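Side-chain contacts in BH2358 protein (Bacillus halodurans C-125, PDB 2RBD), which is of unknown function but is probably a spore coat protein, with a family in the ferritin clan: residues Phe20-Tyr25 with Glu67-Ser72; Glu46-Leu51 with Pro101-Thr106; Thr106-Val111 with Gly146-Leu151. All blocks are in the same frame, centred on the assembly; numbering follows the deposited sequence.

Three contacts sample a chain built from four long helices, 16-42, 46-72, 100-124 and 128-155, with no strand, a layout consistent with the four-helix bundle of the ferritin clan. Contact 1 joins the first two helices toward one end of the bundle. Contacts 2 and 3 lie on the opposite side of the chain's centre, about 28 and 25 Å from contact 1 between centres. Contact 2 alternates with contact 1 along the sequence and shares helix 46-72 with it, at that helix's other end. Contact 3 follows both, its centre about 8 Å from that of contact 2. The two meet on helix 100-124, share Thr106 and touch, so three helices are tied together there.

Contact 1 (Phe20-Tyr25 with Glu67-Ser72); sequences FSTWTY and EELLRS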
loop_
_atom_site.group_PDB
_atom_site.type_symbol
_atom_site.label_atom_id
_atom_site.label_comp_id
_atom_site.label_asym_id
_atom_site.label_seq_id
_atom_site.Cartn_x
_atom_site.Cartn_y
_atom_site.Cartn_z
ATOM N N PHE A 20 9.459 14.574 -0.439
ATOM C CA PHE A 20 8.097 14.502 -0.932
ATOM C C PHE A 20 7.156 13.832 0.067
ATOM O O PHE A 20 6.034 14.305 0.296
ATOM C CB PHE A 20 8.026 13.785 -2.284
ATOM C CG PHE A 20 6.654 13.700 -2.842
ATOM C CD1 PHE A 20 6.082 14.790 -3.439
ATOM C CD2 PHE A 20 5.918 12.547 -2.727
ATOM C CE1 PHE A 20 4.797 14.759 -3.942
ATOM C CE2 PHE A 20 4.630 12.507 -3.243
ATOM C CZ PHE A 20 4.084 13.599 -3.828
ATOM N N SER A 21 7.624 12.762 0.674
ATOM C CA SER A 21 6.773 12.013 1.595
ATOM C C SER A 21 6.429 12.810 2.860
ATOM O O SER A 21 5.289 12.779 3.328
ATOM C CB SER A 21 7.408 10.678 1.962
ATOM O OG SER A 21 7.394 9.842 0.829
ATOM N N THR A 22 7.417 13.476 3.444
ATOM C CA THR A 22 7.179 14.253 4.633
ATOM C C THR A 22 6.322 15.480 4.317
ATOM O O THR A 22 5.415 15.815 5.076
ATOM C CB THR A 22 8.476 14.654 5.359
ATOM O OG1 THR A 22 9.305 15.443 4.507
ATOM C CG2 THR A 22 9.220 13.409 5.847
ATOM N N TRP A 23 6.607 16.150 3.209
ATOM C CA TRP A 23 5.760 17.267 2.765
ATOM C C TRP A 23 4.317 16.821 2.561
ATOM O O TRP A 23 3.360 17.493 3.003
ATOM C CB TRP A 23 6.322 17.839 1.463
ATOM C CG TRP A 23 5.624 19.041 0.945
ATOM C CD1 TRP A 23 5.979 20.339 1.166
ATOM C CD2 TRP A 23 4.502 19.084 0.067
ATOM N NE1 TRP A 23 5.138 21.181 0.513
ATOM C CE2 TRP A 23 4.205 20.453 -0.163
ATOM C CE3 TRP A 23 3.706 18.108 -0.544
ATOM C CZ2 TRP A 23 3.171 20.863 -0.979
ATOM C CZ3 TRP A 23 2.665 18.517 -1.324
ATOM C CH2 TRP A 23 2.398 19.887 -1.531
ATOM N N THR A 24 4.131 15.683 1.902
ATOM C CA THR A 24 2.813 15.166 1.670
ATOM C C THR A 24 2.084 14.772 2.986
ATOM O O THR A 24 0.888 15.028 3.163
ATOM C CB THR A 24 2.894 13.993 0.688
ATOM O OG1 THR A 24 3.331 14.464 -0.591
ATOM C CG2 THR A 24 1.531 13.347 0.504
ATOM N N TYR A 25 2.799 14.147 3.904
ATOM C CA TYR A 25 2.247 13.776 5.195
ATOM C C TYR A 25 1.764 15.003 5.977
ATOM O O TYR A 25 0.705 15.048 6.598
ATOM C CB TYR A 25 3.299 12.960 5.973
ATOM C CG TYR A 25 2.795 12.296 7.234
ATOM C CD1 TYR A 25 2.727 12.996 8.428
ATOM C CD2 TYR A 25 2.383 10.947 7.240
ATOM C CE1 TYR A 25 2.320 12.375 9.580
ATOM C CE2 TYR A 25 1.954 10.348 8.397
ATOM C CZ TYR A 25 1.894 11.061 9.561
ATOM O OH TYR A 25 1.504 10.488 10.765
ATOM N N GLU A 67 7.320 20.339 10.495
ATOM C CA GLU A 67 7.607 21.690 10.035
ATOM C C GLU A 67 9.034 22.066 10.406
ATOM O O GLU A 67 9.733 22.694 9.617
ATOM C CB GLU A 67 6.560 22.687 10.558
ATOM C CG GLU A 67 5.188 22.441 9.890
ATOM C CD GLU A 67 4.120 23.456 10.246
ATOM O OE1 GLU A 67 4.195 24.052 11.352
ATOM O OE2 GLU A 67 3.212 23.670 9.406
ATOM N N GLU A 68 9.508 21.646 11.559
ATOM C CA GLU A 68 10.899 21.943 11.938
ATOM C C GLU A 68 11.866 21.222 11.013
ATOM O O GLU A 68 12.881 21.789 10.584
ATOM C CB GLU A 68 11.155 21.590 13.396
ATOM C CG GLU A 68 12.634 21.749 13.826
ATOM C CD GLU A 68 13.195 23.187 13.580
ATOM O OE1 GLU A 68 12.426 24.191 13.725
ATOM O OE2 GLU A 68 14.414 23.314 13.252
ATOM N N LEU A 69 11.558 19.980 10.665
ATOM C CA LEU A 69 12.383 19.230 9.717
ATOM C C LEU A 69 12.449 19.913 8.378
ATOM O O LEU A 69 13.535 20.184 7.847
ATOM C CB LEU A 69 11.834 17.793 9.549
ATOM C CG LEU A 69 12.565 16.899 8.538
ATOM C CD1 LEU A 69 13.979 16.569 9.014
ATOM C CD2 LEU A 69 11.746 15.627 8.238
ATOM N N LEU A 70 11.296 20.249 7.833
ATOM C CA LEU A 70 11.276 20.937 6.531
ATOM C C LEU A 70 11.902 22.319 6.561
ATOM O O LEU A 70 12.659 22.672 5.646
ATOM C CB LEU A 70 9.865 20.991 5.958
ATOM C CG LEU A 70 9.268 19.619 5.659
ATOM C CD1 LEU A 70 7.924 19.875 4.978
ATOM C CD2 LEU A 70 10.166 18.733 4.824
ATOM N N ARG A 71 11.621 23.074 7.608
ATOM C CA ARG A 71 12.194 24.438 7.711
ATOM C C ARG A 71 13.721 24.395 7.806
ATOM O O ARG A 71 14.405 25.290 7.286
ATOM C CB ARG A 71 11.628 25.204 8.910
ATOM C CG ARG A 71 10.225 25.775 8.700
ATOM C CD ARG A 71 9.913 26.831 9.787
ATOM N NE ARG A 71 10.279 26.282 11.082
ATOM C CZ ARG A 71 9.421 25.741 11.940
ATOM N NH1 ARG A 71 8.097 25.764 11.712
ATOM N NH2 ARG A 71 9.894 25.206 13.062
ATOM N N SER A 72 14.272 23.370 8.464
ATOM C CA SER A 72 15.712 23.246 8.636
ATOM C C SER A 72 16.397 22.700 7.384
ATOM O O SER A 72 17.614 22.642 7.316
ATOM C CB SER A 72 16.056 22.296 9.782
ATOM O OG SER A 72 15.434 22.672 10.991
#
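Leu70 meets Trp23 and Thr22 with one methyl each, and apolar packing carries the contact. Leu70 CD1 rests 4.0 Å from Trp23 CA and also approaches the indole, with Leu70 CD1 4.3 Å from Trp23 CD1, while CD2 turns to Thr22. A second apolar pair forms beside it, where the methyl CG2 of Thr22 comes within 4.1 Å of Leu69 CD2 and the two side chains cross at about a right angle.

Thr22 brings the one polar atom that touches the other segment, but not for a polar bond. In the modelled conformer described here, one of two, Thr22 OG1 is 3.4 Å from Leu70 CD2, a van der Waals contact, as the two side chains slide past each other in opposite directions. With chi1 at 60° in this conformer, OG1 sits between the backbone N and the carbonyl carbon, from where it hydrogen-bonds to the carbonyl O of Glu18 one turn earlier. In that conformer the hydroxyl is thus satisfied within its own helix although it faces a leucine methyl. No hydrogen bond spans the two segments, and Trp23 and Leu70 have the nearest CA atoms, 7.6 Å apart.

The segment axes approach to 10.4 Å at 134° between their N-to-C directions, and only 151 Å² is buried in all. The two segments therefore cross well away from antiparallel, and other elements help to cover the contact: Pro78 and Leu77 of the following loop lie on Trp23 and Leu70, Pro160 of a second subunit packs on Trp23, and helix 128-155 brings Phe134 to Thr22 and Asp129 to Leu69.

Contact 2 (Glu46-Leu51 with Pro101-Thr106); sequences EDLKNL and PEISAT
Leu48 meets Ile103 and Ser104 with a different methyl for each. Leu48 CD2 lies 4.0 Å from Ile103 CG2 and 4.1 Å from Ile103 CB, so it rests on the branched side of the isoleucine, the two side chains crossing obliquely. The other methyl, Leu48 CD1, comes 4.2 Å from Ser104 CB and meets the carbon of that side chain. With CG anti to the backbone N (chi1 174°), Leu48 extends across to helix 100-124, and Ile103 CG2, likewise anti to its own N, is the branch that receives it.

No hydrogen bond crosses the pair. This is apolar packing between the first turns of helices 46-72 and 100-124, consistent with the interior of the four-helix bundle expected in the ferritin clan; the nearest CA atoms, those of Leu48 and Ser104, are 7.2 Å apart.

Further out, the buried hydroxyl of Ser104 is hydrogen-bonded to Asn152 OD1 of helix 128-155, a bond that helps to fix its direction. Leu151 of that helix packs on both Leu48 and Ser104, while Phe39 and His42 of helix 16-42 lie against Ile103. Asp45, just ahead of helix 46-72, accepts at OD1 a hydrogen bond from the backbone N of Leu48.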
loop_
_atom_site.group_PDB
_atom_site.type_symbol
_atom_site.label_atom_id
_atom_site.label_comp_id
_atom_site.label_asym_id
_atom_site.label_seq_id
_atom_site.Cartn_x
_atom_site.Cartn_y
_atom_site.Cartn_z
ATOM N N GLU A 46 -20.306 12.990 22.919
ATOM C CA GLU A 46 -19.183 13.645 23.579
ATOM C C GLU A 46 -17.904 12.783 23.610
ATOM O O GLU A 46 -16.779 13.316 23.634
ATOM C CB GLU A 46 -19.592 14.102 24.990
ATOM C CG GLU A 46 -20.695 15.185 24.993
ATOM C CD GLU A 46 -20.398 16.404 24.110
ATOM O OE1 GLU A 46 -19.337 17.035 24.263
ATOM O OE2 GLU A 46 -21.243 16.739 23.250
ATOM N N ASP A 47 -18.065 11.469 23.620
ATOM C CA ASP A 47 -16.926 10.556 23.598
ATOM C C ASP A 47 -16.212 10.618 22.245
ATOM O O ASP A 47 -14.991 10.630 22.174
ATOM C CB ASP A 47 -17.363 9.130 23.888
ATOM C CG ASP A 47 -17.976 8.969 25.291
ATOM O OD1 ASP A 47 -17.340 9.490 26.221
ATOM O OD2 ASP A 47 -19.054 8.329 25.434
ATOM N N LEU A 48 -16.987 10.702 21.176
ATOM C CA LEU A 48 -16.394 10.872 19.859
ATOM C C LEU A 48 -15.739 12.239 19.770
ATOM O O LEU A 48 -14.612 12.360 19.267
ATOM C CB LEU A 48 -17.468 10.706 18.790
ATOM C CG LEU A 48 -17.043 11.004 17.346
ATOM C CD1 LEU A 48 -15.849 10.160 16.962
ATOM C CD2 LEU A 48 -18.222 10.746 16.370
ATOM N N LYS A 49 -16.398 13.282 20.270
ATOM C CA LYS A 49 -15.829 14.611 20.246
ATOM C C LYS A 49 -14.466 14.658 20.938
ATOM O O LYS A 49 -13.505 15.271 20.460
ATOM C CB LYS A 49 -16.782 15.580 20.923
ATOM C CG LYS A 49 -16.649 16.990 20.464
ATOM C CD LYS A 49 -17.804 17.877 21.018
ATOM C CE LYS A 49 -19.215 17.361 20.644
ATOM N NZ LYS A 49 -20.309 18.201 21.241
ATOM N N ASN A 50 -14.366 13.977 22.073
ATOM C CA ASN A 50 -13.123 13.971 22.791
ATOM C C ASN A 50 -11.998 13.349 21.982
ATOM O O ASN A 50 -10.866 13.799 22.023
ATOM C CB ASN A 50 -13.250 13.193 24.095
ATOM C CG ASN A 50 -13.971 13.981 25.191
ATOM O OD1 ASN A 50 -14.017 15.205 25.183
ATOM N ND2 ASN A 50 -14.530 13.245 26.146
ATOM N N LEU A 51 -12.309 12.278 21.275
ATOM C CA LEU A 51 -11.307 11.598 20.458
ATOM C C LEU A 51 -10.915 12.421 19.225
ATOM O O LEU A 51 -9.753 12.410 18.813
ATOM C CB LEU A 51 -11.780 10.202 20.075
ATOM C CG LEU A 51 -11.627 9.149 21.188
ATOM C CD1 LEU A 51 -12.457 7.869 20.928
ATOM C CD2 LEU A 51 -10.138 8.795 21.399
ATOM N N PRO A 101 -21.831 7.910 13.553
ATOM C CA PRO A 101 -21.207 6.685 13.051
ATOM C C PRO A 101 -20.353 6.886 11.804
ATOM O O PRO A 101 -19.287 6.274 11.677
ATOM C CB PRO A 101 -22.394 5.799 12.717
ATOM C CG PRO A 101 -23.522 6.398 13.464
ATOM C CD PRO A 101 -23.297 7.812 13.580
ATOM N N GLU A 102 -20.821 7.730 10.903
ATOM C CA GLU A 102 -20.050 7.929 9.698
ATOM C C GLU A 102 -18.794 8.795 9.947
ATOM O O GLU A 102 -17.763 8.498 9.349
ATOM C CB GLU A 102 -20.938 8.420 8.573
ATOM C CG GLU A 102 -21.844 7.317 8.004
ATOM C CD GLU A 102 -23.011 6.950 8.901
ATOM O OE1 GLU A 102 -23.569 7.858 9.564
ATOM O OE2 GLU A 102 -23.382 5.751 8.929
ATOM N N ILE A 103 -18.831 9.734 10.874
ATOM C CA ILE A 103 -17.651 10.498 11.294
ATOM C C ILE A 103 -16.614 9.533 11.877
ATOM O O ILE A 103 -15.444 9.567 11.530
ATOM C CB ILE A 103 -18.018 11.555 12.335
ATOM C CG1 ILE A 103 -18.843 12.676 11.684
ATOM C CG2 ILE A 103 -16.747 12.185 12.968
ATOM C CD1 ILE A 103 -19.555 13.588 12.691
ATOM N N SER A 104 -17.070 8.669 12.782
ATOM C CA SER A 104 -16.169 7.700 13.406
ATOM C C SER A 104 -15.535 6.777 12.388
ATOM O O SER A 104 -14.325 6.521 12.449
ATOM C CB SER A 104 -16.904 6.892 14.474
ATOM O OG SER A 104 -15.969 6.203 15.289
ATOM N N ALA A 105 -16.331 6.267 11.453
ATOM C CA ALA A 105 -15.834 5.412 10.363
ATOM C C ALA A 105 -14.749 6.095 9.561
ATOM O O ALA A 105 -13.724 5.490 9.280
ATOM C CB ALA A 105 -16.963 5.024 9.451
ATOM N N THR A 106 -14.985 7.348 9.203
ATOM C CA THR A 106 -14.029 8.122 8.463
ATOM C C THR A 106 -12.710 8.277 9.173
ATOM O O THR A 106 -11.628 8.024 8.606
ATOM C CB THR A 106 -14.613 9.509 8.154
ATOM O OG1 THR A 106 -15.789 9.323 7.371
ATOM C CG2 THR A 106 -13.617 10.386 7.393
#

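Contact 3 (Thr106-Val111 with Gly146-Leu151); sequences TISMDV and GKMLKL
Met148, modelled as selenomethionine, reaches across to Ile107 and Ser108 and can be followed outward from its backbone. The CB of Met148 points to the opposite segment and already makes a contact, lying 3.8 Å from Ser108 OG. CG stands beside the backbone N, and the chain then bends at both chi2 (-59°) and chi3 (-53°), bringing the far end to Ile107 CG2 and back to Ser108 OG. SE of Met148 comes next, 4.1 Å from Ile107 CG2. The terminal methyl closes the path by touching both partners: CE of Met148 is 3.7 Å from Ser108 OG and 4.0 Å from Ile107 CG2. The isoleucine presents this branch because CG2 lies on the far side of CB from the backbone N, which places it against Met148, and the two side chains cross at about a right angle.

Both the start and the end of the Met148 side chain therefore touch the Ser108 oxygen, yet neither contact is a hydrogen bond. That oxygen finds its polar partners in the carbonyl of Ser104, one turn earlier on its own helix, and in ND2 of Asn152. The CA atoms of Ser108 and Met148 are 6.3 Å apart, an approach consistent with the small serine side chain, and 147 Å² is buried between the segments, about half of it on Met148, the largest contribution of any single residue.

Helices 100-124 and 128-155, consecutive in the chain, are joined here. From helix 46-72 Ile52 packs on Ile107, from helix 16-42 Tyr36 does the same, and Ile126 of a fourth subunit packs on Leu149 of helix 128-155.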
loop_
_atom_site.group_PDB
_atom_site.type_symbol
_atom_site.label_atom_id
_atom_site.label_comp_id
_atom_site.label_asym_id
_atom_site.label_seq_id
_atom_site.Cartn_x
_atom_site.Cartn_y
_atom_site.Cartn_z
ATOM N N THR A 106 -14.985 7.348 9.203
ATOM C CA THR A 106 -14.029 8.122 8.463
ATOM C C THR A 106 -12.710 8.277 9.173
ATOM O O THR A 106 -11.628 8.024 8.606
ATOM C CB THR A 106 -14.613 9.509 8.154
ATOM O OG1 THR A 106 -15.789 9.323 7.371
ATOM C CG2 THR A 106 -13.617 10.386 7.393
ATOM N N ILE A 107 -12.780 8.675 10.431
ATOM C CA ILE A 107 -11.583 8.853 11.204
ATOM C C ILE A 107 -10.835 7.512 11.366
ATOM O O ILE A 107 -9.624 7.434 11.263
ATOM C CB ILE A 107 -11.912 9.469 12.571
ATOM C CG1 ILE A 107 -12.475 10.866 12.350
ATOM C CG2 ILE A 107 -10.637 9.446 13.473
ATOM C CD1 ILE A 107 -12.909 11.552 13.605
ATOM N N SER A 108 -11.572 6.439 11.606
ATOM C CA SER A 108 -10.943 5.110 11.722
ATOM C C SER A 108 -10.197 4.706 10.443
ATOM O O SER A 108 -9.062 4.194 10.490
ATOM C CB SER A 108 -11.985 4.057 12.072
ATOM O OG SER A 108 -12.592 4.389 13.322
HETATM N N MSE A 109 -10.799 4.999 9.289
HETATM C CA MSE A 109 -10.136 4.713 8.021
HETATM C C MSE A 109 -8.912 5.601 7.824
HETATM O O MSE A 109 -7.889 5.130 7.331
HETATM C CB MSE A 109 -11.104 4.830 6.855
HETATM C CG MSE A 109 -12.086 3.714 6.870
HETATM SE SE MSE A 109 -13.323 3.815 5.426
HETATM C CE MSE A 109 -14.338 5.221 6.031
ATOM N N ASP A 110 -9.029 6.842 8.222
ATOM C CA ASP A 110 -7.892 7.750 8.135
ATOM C C ASP A 110 -6.690 7.245 8.980
ATOM O O ASP A 110 -5.513 7.304 8.560
ATOM C CB ASP A 110 -8.243 9.181 8.617
ATOM C CG ASP A 110 -9.228 9.929 7.718
ATOM O OD1 ASP A 110 -9.280 9.644 6.493
ATOM O OD2 ASP A 110 -9.950 10.801 8.257
ATOM N N VAL A 111 -6.989 6.800 10.193
ATOM C CA VAL A 111 -5.975 6.276 11.074
ATOM C C VAL A 111 -5.306 5.046 10.458
ATOM O O VAL A 111 -4.080 4.898 10.490
ATOM C CB VAL A 111 -6.538 5.994 12.502
ATOM C CG1 VAL A 111 -5.492 5.269 13.375
ATOM C CG2 VAL A 111 -6.971 7.310 13.129
ATOM N N GLY A 146 -6.504 1.944 18.346
ATOM C CA GLY A 146 -7.131 1.025 19.296
ATOM C C GLY A 146 -8.263 1.676 20.108
ATOM O O GLY A 146 -9.280 1.045 20.388
ATOM N N LYS A 147 -8.084 2.940 20.453
ATOM C CA LYS A 147 -9.136 3.745 21.089
ATOM C C LYS A 147 -10.342 3.941 20.192
ATOM O O LYS A 147 -11.476 3.859 20.661
ATOM C CB LYS A 147 -8.591 5.097 21.531
ATOM C CG LYS A 147 -7.592 5.086 22.639
ATOM C CD LYS A 147 -7.041 6.524 22.688
ATOM C CE LYS A 147 -6.767 7.015 24.040
ATOM N NZ LYS A 147 -7.196 8.429 24.140
HETATM N N MSE A 148 -10.125 4.218 18.901
HETATM C CA MSE A 148 -11.228 4.288 17.949
HETATM C C MSE A 148 -11.990 2.988 17.832
HETATM O O MSE A 148 -13.182 2.999 17.801
HETATM C CB MSE A 148 -10.705 4.754 16.568
HETATM C CG MSE A 148 -10.188 6.183 16.533
HETATM SE SE MSE A 148 -11.477 7.555 17.044
HETATM C CE MSE A 148 -12.940 7.116 15.840
ATOM N N LEU A 149 -11.292 1.860 17.775
ATOM C CA LEU A 149 -11.956 0.578 17.705
ATOM C C LEU A 149 -12.809 0.361 18.953
ATOM O O LEU A 149 -13.948 -0.085 18.838
ATOM C CB LEU A 149 -10.926 -0.529 17.568
ATOM C CG LEU A 149 -11.437 -1.972 17.465
ATOM C CD1 LEU A 149 -12.411 -2.068 16.278
ATOM C CD2 LEU A 149 -10.253 -2.944 17.350
ATOM N N LYS A 150 -12.265 0.678 20.125
ATOM C CA LYS A 150 -13.022 0.543 21.395
ATOM C C LYS A 150 -14.305 1.390 21.373
ATOM O O LYS A 150 -15.393 0.917 21.736
ATOM C CB LYS A 150 -12.153 0.932 22.574
ATOM C CG LYS A 150 -11.220 -0.180 23.016
ATOM C CD LYS A 150 -10.201 0.295 24.019
ATOM C CE LYS A 150 -9.168 -0.797 24.321
ATOM N NZ LYS A 150 -8.187 -0.275 25.320
ATOM N N LEU A 151 -14.184 2.626 20.902
ATOM C CA LEU A 151 -15.336 3.523 20.729
ATOM C C LEU A 151 -16.391 2.911 19.845
ATOM O O LEU A 151 -17.560 2.862 20.211
ATOM C CB LEU A 151 -14.902 4.872 20.175
ATOM C CG LEU A 151 -15.979 5.936 19.905
ATOM C CD1 LEU A 151 -16.389 6.556 21.210
ATOM C CD2 LEU A 151 -15.512 7.025 18.903
#